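Local coordinates for NOL1/NOP2/sun family protein (Enterococcus faecium, PDB 3M4X) that probably methylates ribosomal RNA, as an RsmF-like member of the NOL1/NOP2/sun family with a methyltransferase domain and a PUA domain, at residues G39-P44 with S67-L72. Numbering follows the deposited sequence.
Sequences GFRWNP and SNEGFL
Phe40 and Phe71 face each other as the hydrogen-bonded pair where strands 39-41 and 70-72 run antiparallel; 39-41 is the middle and 70-72 an outer strand of the small three-stranded sheet in the N-terminal domain. Each backbone NH of the pair reaches the other's carbonyl, Phe71 N to Phe40 O at 2.9 Å and Phe40 N to Phe71 O at 3.1 Å. Beyond the pair, Trp42 N donates to the carbonyl O of Glu69, which lies inside the type I turn from Ser67 to Gly70. That turn is tied by Gly70 N to Ser67 O, and an ST turn adds a nearly straight bond from Glu69 N to Ser67 OG.

On the face of the sheet bearing the two phenylalanines, Phe40, Phe71 and Trp42 form an aromatic cluster. Phe71 CB sits over one face of the Phe40 ring in a CH-pi contact, while the two phenyl planes are inclined at 43°. The Phe71 ring carries on toward the indole, bringing Phe71 CE1 to 3.4 Å from Trp42 CD1. Leu50 and Val53 of helix 49-56 pack on both Trp42 and Phe71, and His57 stacks on Phe40.

Trp42 has its CG between backbone N and carbonyl carbon (chi1 61°), which swings the indole back across the turn. There Glu69 CB lies over the five-membered ring, 3.8 Å from its centroid, and the Glu69 carboxylate continues to Pro44 CG.

Two waters bridge the segments. One accepts from Arg41 NH1 and donates to Trp42 O and Glu69 OE1, linking the guanidinium and carboxylate without direct contact; Arg41 NE bonds Gln90. A second, in the indole plane, accepts from Trp42 NE1 at 3.1 Å and donates to Asn68 O at 2.7 Å.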
# COMPACT_ATOMS: atom_id res chain seq x y z
N GLY A 39 -15.02 -0.46 -2.58
CA GLY A 39 -14.70 -0.40 -1.16
C GLY A 39 -13.57 0.55 -0.84
O GLY A 39 -12.90 1.08 -1.73
N PHE A 40 -13.35 0.77 0.45
CA PHE A 40 -12.24 1.58 0.91
C PHE A 40 -11.95 1.18 2.34
O PHE A 40 -12.72 0.46 2.94
CB PHE A 40 -12.56 3.08 0.83
CG PHE A 40 -13.68 3.52 1.73
CD1 PHE A 40 -13.41 4.09 2.96
CD2 PHE A 40 -15.01 3.37 1.34
CE1 PHE A 40 -14.45 4.52 3.79
CE2 PHE A 40 -16.06 3.79 2.17
CZ PHE A 40 -15.77 4.36 3.39
N ARG A 41 -10.82 1.65 2.86
CA ARG A 41 -10.42 1.38 4.24
C ARG A 41 -10.14 2.66 5.01
O ARG A 41 -9.68 3.66 4.46
CB ARG A 41 -9.15 0.52 4.28
CG ARG A 41 -9.36 -0.96 3.99
CD ARG A 41 -8.03 -1.70 4.04
NE ARG A 41 -7.26 -1.41 2.84
CZ ARG A 41 -6.18 -0.64 2.79
NH1 ARG A 41 -5.68 -0.09 3.88
NH2 ARG A 41 -5.59 -0.44 1.63
N TRP A 42 -10.44 2.62 6.31
CA TRP A 42 -10.00 3.65 7.21
C TRP A 42 -8.57 3.34 7.69
O TRP A 42 -8.03 2.25 7.43
CB TRP A 42 -10.98 3.84 8.38
CG TRP A 42 -11.19 2.64 9.26
CD1 TRP A 42 -12.08 1.62 9.06
CD2 TRP A 42 -10.50 2.35 10.48
NE1 TRP A 42 -11.99 0.71 10.09
CE2 TRP A 42 -11.02 1.13 10.97
CE3 TRP A 42 -9.50 3.00 11.22
CZ2 TRP A 42 -10.58 0.55 12.15
CZ3 TRP A 42 -9.06 2.43 12.39
CH2 TRP A 42 -9.60 1.21 12.85
N ASN A 43 -7.98 4.30 8.38
CA ASN A 43 -6.55 4.30 8.65
C ASN A 43 -6.24 4.37 10.14
O ASN A 43 -6.37 5.43 10.76
CB ASN A 43 -5.90 5.46 7.89
CG ASN A 43 -4.39 5.40 7.92
OD1 ASN A 43 -3.83 4.59 8.64
ND2 ASN A 43 -3.73 6.26 7.16
N PRO A 44 -5.83 3.23 10.73
CA PRO A 44 -5.48 3.12 12.15
C PRO A 44 -4.20 3.88 12.48
O PRO A 44 -3.90 4.09 13.66
CB PRO A 44 -5.24 1.62 12.36
CG PRO A 44 -5.64 0.94 11.07
CD PRO A 44 -5.66 1.96 9.99
N SER A 67 -11.52 -7.28 5.17
CA SER A 67 -10.58 -6.55 6.03
C SER A 67 -11.26 -5.91 7.23
O SER A 67 -12.31 -5.32 7.11
CB SER A 67 -9.82 -5.47 5.25
OG SER A 67 -9.32 -4.47 6.13
N ASN A 68 -10.59 -6.03 8.38
CA ASN A 68 -10.95 -5.39 9.64
C ASN A 68 -11.23 -3.90 9.57
O ASN A 68 -11.86 -3.34 10.46
CB ASN A 68 -9.78 -5.57 10.61
CG ASN A 68 -10.12 -6.43 11.79
OD1 ASN A 68 -9.37 -7.33 12.15
ND2 ASN A 68 -11.27 -6.16 12.41
N GLU A 69 -10.72 -3.25 8.53
CA GLU A 69 -10.77 -1.79 8.43
C GLU A 69 -11.47 -1.34 7.15
O GLU A 69 -11.37 -0.19 6.74
CB GLU A 69 -9.35 -1.23 8.50
CG GLU A 69 -8.57 -1.78 9.71
CD GLU A 69 -7.08 -1.96 9.46
OE1 GLU A 69 -6.63 -1.84 8.29
OE2 GLU A 69 -6.35 -2.23 10.43
N GLY A 70 -12.16 -2.28 6.51
CA GLY A 70 -12.80 -2.04 5.24
C GLY A 70 -14.29 -1.76 5.34
O GLY A 70 -14.99 -2.25 6.23
N PHE A 71 -14.76 -0.95 4.40
CA PHE A 71 -16.16 -0.58 4.26
C PHE A 71 -16.54 -0.74 2.80
O PHE A 71 -15.71 -0.54 1.91
CB PHE A 71 -16.35 0.90 4.63
CG PHE A 71 -16.25 1.19 6.10
CD1 PHE A 71 -15.28 2.06 6.58
CD2 PHE A 71 -17.13 0.61 7.00
CE1 PHE A 71 -15.19 2.34 7.93
CE2 PHE A 71 -17.04 0.88 8.35
CZ PHE A 71 -16.07 1.75 8.82
N LEU A 72 -17.80 -1.07 2.55
CA LEU A 72 -18.30 -1.06 1.18
C LEU A 72 -18.68 0.36 0.80
O LEU A 72 -19.41 1.04 1.53
CB LEU A 72 -19.50 -1.99 1.03
CG LEU A 72 -19.19 -3.46 1.25
CD1 LEU A 72 -20.41 -4.31 0.90
CD2 LEU A 72 -17.97 -3.89 0.43
O HOH W 1 -6.46 0.17 6.55
O HOH W 2 -13.86 -1.63 10.97